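Metalloprotease stcE (Escherichia coli, PDB 4DNY) is a secreted zinc metalloprotease of the metzincin type, a mucinase that probably cleaves O-linked glycoproteins and so aids adhesion and immune evasion during infection. Local coordinates at residues H58-R63 / V84-Y89; D67-Q72 / T92-D97; S47-N52 / P74-K79. All coordinates share one frame; numbering follows the deposited sequence.

Interaction 1: H58-R63 / V84-Y89; sequences HTANGR and VSSAGY
His58 pairs with Val84 and Thr59 with Ser85 where strands 54-60 and 80-86 run parallel, their short axes 4.6 Å apart and inclined by 13°. The two are inner neighbours in the five-stranded mixed sheet of the beta-sandwich domain, and this is the end where both strands run out into turns. Thr59 N gives only a weak bond to Val84 O. The next bond is sound: Ser86 N donates to Thr59 O at 2.8 Å, nearly straight at 169°. Ser86 has two conformers, and in one of them its OG may also reach Thr59 O.

His58 and Val84 lie side by side. His58 CD2 meets Val84 CB at 3.8 Å, while His58 NE2 is hydrogen-bonded to Glu56 OE2. On the other face of the sheet, Thr59 OG1 rests 3.4 Å from Ser85 CA. Its first torsion places OG1 between the backbone N and the carbonyl carbon of Thr59, on the side of strand 80-86.

Ala60 to Arg63 form a type II turn. The Arg63 guanidinium folds back over Ala60 CB and donates through NH2 to His58 O, which lies in the guanidinium plane. Beyond the strands, Asn61 bonds across to the 84-89 segment, and a water links Asn61 N to Ser86 O. A second water donates to Asn61 OD1 and accepts from Tyr89 N. Gly88 N donates to Asn61 OD1 at 2.9 Å, nearly straight at 176°.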
loop_
_atom_site.group_PDB
_atom_site.type_symbol
_atom_site.label_atom_id
_atom_site.label_comp_id
_atom_site.label_asym_id
_atom_site.label_seq_id
_atom_site.Cartn_x
_atom_site.Cartn_y
_atom_site.Cartn_z
ATOM N N HIS A 58 -4.829 6.075 3.450
ATOM C CA HIS A 58 -6.043 6.127 4.302
ATOM C C HIS A 58 -7.262 6.206 3.412
ATOM O O HIS A 58 -7.517 7.242 2.795
ATOM C CB HIS A 58 -6.026 7.379 5.150
ATOM C CG HIS A 58 -4.973 7.393 6.198
ATOM N ND1 HIS A 58 -4.715 8.532 6.948
ATOM C CD2 HIS A 58 -3.996 6.499 6.501
ATOM C CE1 HIS A 58 -3.719 8.245 7.780
ATOM N NE2 HIS A 58 -3.249 7.026 7.525
ATOM N N THR A 59 -8.017 5.094 3.293
ATOM C CA THR A 59 -9.316 5.131 2.625
ATOM C C THR A 59 -10.375 5.514 3.664
ATOM O O THR A 59 -10.202 5.223 4.871
ATOM C CB THR A 59 -9.633 3.820 1.962
ATOM O OG1 THR A 59 -9.432 2.773 2.899
ATOM C CG2 THR A 59 -8.751 3.587 0.685
ATOM N N ALA A 60 -11.444 6.130 3.224
ATOM C CA ALA A 60 -12.512 6.575 4.123
ATOM C C ALA A 60 -13.788 6.634 3.358
ATOM O O ALA A 60 -13.798 6.504 2.127
ATOM C CB ALA A 60 -12.142 7.974 4.724
ATOM N N ASN A 61 -14.921 6.843 4.077
ATOM C CA ASN A 61 -16.168 7.077 3.386
ATOM C C ASN A 61 -16.024 8.329 2.490
ATOM O O ASN A 61 -15.494 9.357 2.901
ATOM C CB ASN A 61 -17.290 7.223 4.383
ATOM C CG ASN A 61 -17.668 5.907 5.075
ATOM O OD1 ASN A 61 -17.442 4.826 4.491
ATOM N ND2 ASN A 61 -18.242 5.996 6.262
ATOM N N GLY A 62 -16.421 8.151 1.234
ATOM C CA GLY A 62 -16.287 9.206 0.244
ATOM C C GLY A 62 -14.903 9.293 -0.377
ATOM O O GLY A 62 -14.649 10.227 -1.161
ATOM N N ARG A 63 -14.021 8.393 0.009
ATOM C CA ARG A 63 -12.609 8.450 -0.392
ATOM C C ARG A 63 -12.065 7.047 -0.497
ATOM O O ARG A 63 -11.244 6.610 0.333
ATOM C CB ARG A 63 -11.843 9.255 0.650
ATOM C CG ARG A 63 -10.409 9.590 0.242
ATOM C CD ARG A 63 -9.469 9.561 1.446
ATOM N NE ARG A 63 -9.931 10.458 2.487
ATOM C CZ ARG A 63 -9.554 10.420 3.757
ATOM N NH1 ARG A 63 -10.030 11.313 4.607
ATOM N NH2 ARG A 63 -8.705 9.512 4.204
ATOM N N VAL A 84 -4.750 1.976 6.059
ATOM C CA VAL A 84 -5.704 2.146 7.135
ATOM C C VAL A 84 -7.056 2.487 6.581
ATOM O O VAL A 84 -7.202 3.533 5.934
ATOM C CB VAL A 84 -5.238 3.259 8.152
ATOM C CG1 VAL A 84 -6.240 3.348 9.318
ATOM C CG2 VAL A 84 -3.814 3.015 8.595
ATOM N N SER A 85 -8.024 1.586 6.737
ATOM C CA SER A 85 -9.359 1.801 6.174
ATOM C C SER A 85 -10.335 2.330 7.226
ATOM O O SER A 85 -10.563 1.704 8.266
ATOM C CB SER A 85 -9.937 0.518 5.634
ATOM O OG SER A 85 -11.309 0.755 5.326
ATOM N N SER A 86 -10.973 3.443 6.891
ATOM C CA SER A 86 -12.161 3.890 7.646
ATOM C C SER A 86 -13.353 3.939 6.683
ATOM O O SER A 86 -14.343 4.628 6.922
ATOM C CB SER A 86 -11.905 5.231 8.382
ATOM O OG SER A 86 -11.494 6.228 7.488
ATOM N N ALA A 87 -13.257 3.182 5.580
ATOM C CA ALA A 87 -14.311 3.134 4.541
ATOM C C ALA A 87 -15.210 1.916 4.787
ATOM O O ALA A 87 -14.702 0.805 4.917
ATOM C CB ALA A 87 -13.702 3.020 3.163
ATOM N N GLY A 88 -16.507 2.138 4.810
ATOM C CA GLY A 88 -17.477 1.039 4.935
ATOM C C GLY A 88 -17.339 0.007 3.852
ATOM O O GLY A 88 -17.395 -1.209 4.123
ATOM N N TYR A 89 -17.135 0.441 2.609
ATOM C CA TYR A 89 -16.875 -0.490 1.522
ATOM C C TYR A 89 -15.523 -1.142 1.639
ATOM O O TYR A 89 -14.551 -0.494 2.002
ATOM C CB TYR A 89 -16.976 0.168 0.122
ATOM C CG TYR A 89 -18.334 0.685 -0.281
ATOM C CD1 TYR A 89 -19.471 -0.013 -0.016
ATOM C CD2 TYR A 89 -18.430 1.826 -1.007
ATOM C CE1 TYR A 89 -20.726 0.449 -0.430
ATOM C CE2 TYR A 89 -19.693 2.300 -1.412
ATOM C CZ TYR A 89 -20.821 1.603 -1.130
ATOM O OH TYR A 89 -22.066 2.077 -1.527
HETATM O O HOH W 1 -16.976 3.425 1.962
HETATM O O HOH W 2 -14.809 7.650 6.892
#

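Interaction 2: D67-Q72 / T92-D97; sequences DIYLPQ and TVFYGD
Leu70 N donates to Phe94 O at 2.9 Å, almost straight at 176°. Two more backbone bonds of the same length precede it, Ile68 N to Thr92 O and Phe94 N to Ile68 O. The three make regular parallel pairing. Asp67, Ile68 and Tyr69 stand opposite Thr92, Val93 and Phe94.

One face of this sheet carries Asp67, Tyr69, Thr92 and Phe94. The Tyr69 and Phe94 rings form an offset stack, with centroids 4.6 Å apart and planes at 13°. Phe94 CD2 lies over the rim of the Tyr69 ring. Both CG atoms are anti to their carbonyl carbons, which sends the rings the same way, and similar second torsions leave their planes nearly parallel. Thr92 CG2 also lies over a face of Phe94. Asp67 OD1 sits at the edge of the Phe94 ring, in its plane, 3.7 Å from Phe94 CE2. The carboxylate itself stands nearly upright to the ring.

The other face is apolar. Leu70 CG meets Val93 CG1 at 4.0 Å, and Leu70 CD1 reaches Tyr95 CB at 3.8 Å. Ile68, Leu70 and Val93 all touch Phe83 of strand 80-86.

Past the strands, a water donates to Leu70 O and accepts from Gln72 NE2 and Gly96 N. Gln72 OE1 is hydrogen-bonded to Tyr112 OH and Tyr95 OH to Glu122 OE2.

A sheet whose apolar face packs on a second sheet, here through Phe83, is the hallmark of a beta-sandwich.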
loop_
_atom_site.group_PDB
_atom_site.type_symbol
_atom_site.label_atom_id
_atom_site.label_comp_id
_atom_site.label_asym_id
_atom_site.label_seq_id
_atom_site.Cartn_x
_atom_site.Cartn_y
_atom_site.Cartn_z
ATOM N N ASP A 67 -10.258 -1.518 -6.021
ATOM C CA ASP A 67 -9.080 -2.327 -6.249
ATOM C C ASP A 67 -7.879 -1.469 -6.133
ATOM O O ASP A 67 -7.826 -0.422 -6.716
ATOM C CB ASP A 67 -9.082 -2.968 -7.650
ATOM C CG ASP A 67 -10.266 -3.929 -7.862
ATOM O OD1 ASP A 67 -10.685 -4.597 -6.922
ATOM O OD2 ASP A 67 -10.739 -4.029 -9.017
ATOM N N ILE A 68 -6.890 -1.945 -5.393
ATOM C CA ILE A 68 -5.643 -1.254 -5.220
ATOM C C ILE A 68 -4.484 -2.189 -5.524
ATOM O O ILE A 68 -4.352 -3.250 -4.930
ATOM C CB ILE A 68 -5.491 -0.797 -3.759
ATOM C CG1 ILE A 68 -6.694 0.156 -3.424
ATOM C CG2 ILE A 68 -4.126 -0.113 -3.536
ATOM C CD1 ILE A 68 -6.909 0.376 -1.944
ATOM N N TYR A 69 -3.575 -1.727 -6.392
ATOM C CA TYR A 69 -2.481 -2.571 -6.846
ATOM C C TYR A 69 -1.138 -2.092 -6.316
ATOM O O TYR A 69 -0.763 -0.929 -6.525
ATOM C CB TYR A 69 -2.425 -2.579 -8.375
ATOM C CG TYR A 69 -3.648 -3.237 -9.003
ATOM C CD1 TYR A 69 -3.668 -4.577 -9.293
ATOM C CD2 TYR A 69 -4.797 -2.476 -9.268
ATOM C CE1 TYR A 69 -4.777 -5.157 -9.899
ATOM C CE2 TYR A 69 -5.916 -3.056 -9.858
ATOM C CZ TYR A 69 -5.885 -4.417 -10.136
ATOM O OH TYR A 69 -7.004 -5.020 -10.723
ATOM N N LEU A 70 -0.378 -2.980 -5.664
ATOM C CA LEU A 70 0.969 -2.598 -5.292
ATOM C C LEU A 70 1.912 -2.737 -6.516
ATOM O O LEU A 70 1.776 -3.661 -7.283
ATOM C CB LEU A 70 1.431 -3.456 -4.110
ATOM C CG LEU A 70 0.657 -3.349 -2.810
ATOM C CD1 LEU A 70 1.509 -3.962 -1.671
ATOM C CD2 LEU A 70 0.368 -1.886 -2.420
ATOM N N PRO A 71 2.813 -1.771 -6.700
ATOM C CA PRO A 71 3.730 -1.824 -7.853
ATOM C C PRO A 71 4.800 -2.906 -7.732
ATOM O O PRO A 71 5.076 -3.403 -6.623
ATOM C CB PRO A 71 4.326 -0.441 -7.841
ATOM C CG PRO A 71 4.349 -0.025 -6.348
ATOM C CD PRO A 71 3.084 -0.610 -5.826
ATOM N N GLN A 72 5.460 -3.231 -8.858
ATOM C CA GLN A 72 6.607 -4.093 -8.864
ATOM C C GLN A 72 7.769 -3.340 -9.491
ATOM O O GLN A 72 7.566 -2.496 -10.345
ATOM C CB GLN A 72 6.341 -5.356 -9.681
ATOM C CG GLN A 72 5.279 -6.271 -9.126
ATOM C CD GLN A 72 5.742 -7.051 -7.894
ATOM O OE1 GLN A 72 6.887 -7.495 -7.832
ATOM N NE2 GLN A 72 4.825 -7.303 -6.987
ATOM N N THR A 92 -9.879 -4.504 -2.311
ATOM C CA THR A 92 -8.969 -5.640 -2.502
ATOM C C THR A 92 -7.605 -5.026 -2.777
ATOM O O THR A 92 -7.488 -4.162 -3.683
ATOM C CB THR A 92 -9.377 -6.546 -3.671
ATOM O OG1 THR A 92 -10.699 -7.070 -3.395
ATOM C CG2 THR A 92 -8.352 -7.681 -3.809
ATOM N N VAL A 93 -6.577 -5.460 -2.032
ATOM C CA VAL A 93 -5.190 -5.077 -2.306
ATOM C C VAL A 93 -4.493 -6.230 -2.978
ATOM O O VAL A 93 -4.432 -7.337 -2.429
ATOM C CB VAL A 93 -4.437 -4.710 -1.043
ATOM C CG1 VAL A 93 -2.962 -4.373 -1.376
ATOM C CG2 VAL A 93 -5.159 -3.513 -0.328
ATOM N N PHE A 94 -3.996 -5.980 -4.181
ATOM C CA PHE A 94 -3.283 -6.963 -4.980
ATOM C C PHE A 94 -1.788 -6.747 -4.812
ATOM O O PHE A 94 -1.276 -5.618 -4.991
ATOM C CB PHE A 94 -3.674 -6.820 -6.478
ATOM C CG PHE A 94 -5.114 -7.056 -6.757
ATOM C CD1 PHE A 94 -5.568 -8.320 -7.060
ATOM C CD2 PHE A 94 -6.052 -5.974 -6.722
ATOM C CE1 PHE A 94 -6.909 -8.501 -7.327
ATOM C CE2 PHE A 94 -7.376 -6.194 -6.936
ATOM C CZ PHE A 94 -7.794 -7.477 -7.230
ATOM N N TYR A 95 -1.074 -7.840 -4.524
ATOM C CA TYR A 95 0.345 -7.762 -4.292
ATOM C C TYR A 95 1.006 -9.033 -4.836
ATOM O O TYR A 95 0.848 -10.106 -4.278
ATOM C CB TYR A 95 0.658 -7.505 -2.816
ATOM C CG TYR A 95 0.185 -8.520 -1.829
ATOM C CD1 TYR A 95 1.077 -9.324 -1.130
ATOM C CD2 TYR A 95 -1.178 -8.654 -1.541
ATOM C CE1 TYR A 95 0.619 -10.233 -0.176
ATOM C CE2 TYR A 95 -1.634 -9.505 -0.588
ATOM C CZ TYR A 95 -0.758 -10.345 0.087
ATOM O OH TYR A 95 -1.156 -11.224 1.072
ATOM N N GLY A 96 1.769 -8.882 -5.922
ATOM C CA GLY A 96 2.274 -10.061 -6.646
ATOM C C GLY A 96 1.149 -10.959 -7.111
ATOM O O GLY A 96 0.213 -10.480 -7.735
ATOM N N ASP A 97 1.240 -12.248 -6.795
ATOM C CA ASP A 97 0.232 -13.257 -7.142
ATOM C C ASP A 97 -0.846 -13.374 -6.072
ATOM O O ASP A 97 -1.754 -14.206 -6.197
ATOM C CB ASP A 97 0.907 -14.644 -7.273
ATOM C CG ASP A 97 1.809 -14.756 -8.500
ATOM O OD1 ASP A 97 1.597 -13.983 -9.452
ATOM O OD2 ASP A 97 2.727 -15.594 -8.462
HETATM O O HOH W 3 2.096 -6.342 -7.299
#

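Interaction 3: S47-N52 / P74-K79; sequences SHLTNN and PDLEGK
Lys79 reaches across to the C-terminal end of helix 43-49 and joins it to the loop that leads into strand 80-86 of the beta-sandwich domain. The polar part of the contact is its ammonium group. Lys79 NZ donates to Leu49 O and to Asn52 O, both at 2.9 Å. It meets the Leu49 carbonyl nearly end on, at 165°. It meets the Asn52 carbonyl from above its plane. One cation thus ties together two carbonyls of the chain leaving the helix. The negative end of the helix dipole probably favours a positive charge here.

The apolar part is the packing of Leu49. The Lys79 and Leu49 side chains slide past each other in opposite directions, with Lys79 CB 4.0 Å from Leu49 CD1. The bend at chi2 of Lys79 (-63°) carries the rest of the chain to the carbonyls. Leu76 crosses Leu49 at about a right angle. Leu76 CD2 and Leu49 CD1 meet tightly at 3.5 Å. Leu49 also touches Val55 of strand 54-60. At the exposed side of the contact, Asp75 OD2 lies near Thr50 CG2, while Asp75 OD1 is hydrogen-bonded to His46 NE2.

Bonds within each segment set the shapes. A type II turn from Leu76 to Lys79 turns the loop, with Gly78 at positive phi. Thr50 OG1 donates to Ser47 O, and Asn52 ND2 donates to His48 O at 2.9 Å, with that oxygen in the amide plane.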
loop_
_atom_site.group_PDB
_atom_site.type_symbol
_atom_site.label_atom_id
_atom_site.label_comp_id
_atom_site.label_asym_id
_atom_site.label_seq_id
_atom_site.Cartn_x
_atom_site.Cartn_y
_atom_site.Cartn_z
ATOM N N SER A 47 5.757 6.014 -7.661
ATOM C CA SER A 47 6.340 7.384 -7.755
ATOM C C SER A 47 6.616 7.949 -6.340
ATOM O O SER A 47 7.660 8.496 -6.084
ATOM C CB SER A 47 5.428 8.336 -8.560
ATOM O OG SER A 47 4.184 8.439 -7.893
ATOM N N HIS A 48 5.658 7.777 -5.437
ATOM C CA HIS A 48 5.839 8.258 -4.059
ATOM C C HIS A 48 6.906 7.535 -3.271
ATOM O O HIS A 48 7.615 8.140 -2.451
ATOM C CB HIS A 48 4.472 8.260 -3.317
ATOM C CG HIS A 48 3.554 9.330 -3.809
ATOM N ND1 HIS A 48 3.937 10.658 -3.888
ATOM C CD2 HIS A 48 2.286 9.261 -4.255
ATOM C CE1 HIS A 48 2.929 11.360 -4.379
ATOM N NE2 HIS A 48 1.913 10.537 -4.590
ATOM N N LEU A 49 7.163 6.272 -3.623
ATOM C CA LEU A 49 8.211 5.512 -2.981
ATOM C C LEU A 49 9.621 5.830 -3.457
ATOM O O LEU A 49 10.597 5.437 -2.841
ATOM C CB LEU A 49 7.929 3.999 -3.100
ATOM C CG LEU A 49 6.774 3.434 -2.237
ATOM C CD1 LEU A 49 6.510 1.973 -2.534
ATOM C CD2 LEU A 49 7.113 3.655 -0.727
ATOM N N THR A 50 9.721 6.580 -4.552
ATOM C CA THR A 50 11.055 6.978 -5.008
ATOM C C THR A 50 11.713 7.935 -4.012
ATOM O O THR A 50 12.947 7.953 -3.897
ATOM C CB THR A 50 11.026 7.540 -6.466
ATOM O OG1 THR A 50 10.207 8.679 -6.512
ATOM C CG2 THR A 50 10.495 6.505 -7.425
ATOM N N ASN A 51 10.912 8.750 -3.338
ATOM C CA ASN A 51 11.439 9.721 -2.341
ATOM C C ASN A 51 11.011 9.484 -0.891
ATOM O O ASN A 51 11.305 10.310 -0.005
ATOM C CB ASN A 51 11.090 11.150 -2.766
ATOM C CG ASN A 51 11.762 11.535 -4.071
ATOM O OD1 ASN A 51 11.066 11.880 -5.020
ATOM N ND2 ASN A 51 13.103 11.432 -4.137
ATOM N N ASN A 52 10.314 8.364 -0.647
ATOM C CA ASN A 52 9.842 7.992 0.679
ATOM C C ASN A 52 10.088 6.541 0.991
ATOM O O ASN A 52 9.931 5.694 0.109
ATOM C CB ASN A 52 8.331 8.250 0.787
ATOM C CG ASN A 52 8.001 9.743 0.721
ATOM O OD1 ASN A 52 8.091 10.426 1.728
ATOM N ND2 ASN A 52 7.627 10.245 -0.454
ATOM N N PRO A 74 12.530 -2.995 -9.325
ATOM C CA PRO A 74 13.743 -3.046 -8.561
ATOM C C PRO A 74 13.890 -1.955 -7.492
ATOM O O PRO A 74 14.352 -2.244 -6.370
ATOM C CB PRO A 74 14.838 -2.891 -9.641
ATOM C CG PRO A 74 14.222 -3.231 -10.902
ATOM C CD PRO A 74 12.763 -2.981 -10.792
ATOM N N ASP A 75 13.482 -0.730 -7.818
ATOM C CA ASP A 75 13.685 0.394 -6.942
ATOM C C ASP A 75 12.806 0.383 -5.690
ATOM O O ASP A 75 12.913 1.282 -4.846
ATOM C CB ASP A 75 13.535 1.722 -7.709
ATOM C CG ASP A 75 12.173 1.903 -8.355
ATOM O OD1 ASP A 75 11.370 0.956 -8.453
ATOM O OD2 ASP A 75 11.931 3.040 -8.792
ATOM N N LEU A 76 11.965 -0.648 -5.569
ATOM C CA LEU A 76 11.065 -0.799 -4.381
ATOM C C LEU A 76 11.723 -1.574 -3.230
ATOM O O LEU A 76 11.125 -1.781 -2.180
ATOM C CB LEU A 76 9.781 -1.509 -4.802
ATOM C CG LEU A 76 8.831 -0.785 -5.774
ATOM C CD1 LEU A 76 7.771 -1.704 -6.312
ATOM C CD2 LEU A 76 8.233 0.493 -5.167
ATOM N N GLU A 77 12.950 -2.001 -3.409
ATOM C CA GLU A 77 13.649 -2.770 -2.411
ATOM C C GLU A 77 13.628 -2.104 -1.034
ATOM O O GLU A 77 14.066 -0.958 -0.870
ATOM C CB GLU A 77 15.073 -3.002 -2.868
ATOM C CG GLU A 77 15.765 -4.092 -2.253
ATOM C CD GLU A 77 15.074 -5.454 -2.354
ATOM O OE1 GLU A 77 14.322 -5.765 -3.354
ATOM O OE2 GLU A 77 15.250 -6.102 -1.362
ATOM N N GLY A 78 13.114 -2.842 -0.056
ATOM C CA GLY A 78 13.004 -2.394 1.329
ATOM C C GLY A 78 11.898 -1.390 1.615
ATOM O O GLY A 78 11.731 -0.959 2.782
ATOM N N LYS A 79 11.171 -0.998 0.596
ATOM C CA LYS A 79 10.090 -0.036 0.753
ATOM C C LYS A 79 8.886 -0.684 1.427
ATOM O O LYS A 79 8.652 -1.875 1.334
ATOM C CB LYS A 79 9.671 0.541 -0.610
ATOM C CG LYS A 79 10.761 1.298 -1.306
ATOM C CD LYS A 79 11.215 2.515 -0.540
ATOM C CE LYS A 79 12.293 3.332 -1.288
ATOM N NZ LYS A 79 12.484 4.678 -0.797
#

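Interactions 1 and 2 are both parallel strand pairings, but in different sheets. All three contacts are partly buried. Interaction 1 frays into turns at one end of the five-stranded sheet, its centre about 14 Å from the chain centre, and adds side-chain and water bonds to its backbone pairing. Interaction 2 is nearest the middle, its centre about 8 Å from the chain centre, and has regular backbone bonds with an apolar face toward strand 80-86. Interaction 3 pairs no strands. It joins a helix end to a loop through one lysine and two leucines, on the opposite side of the centre from interaction 1. Interactions 2 and 3 touch where Pro71 meets Leu76.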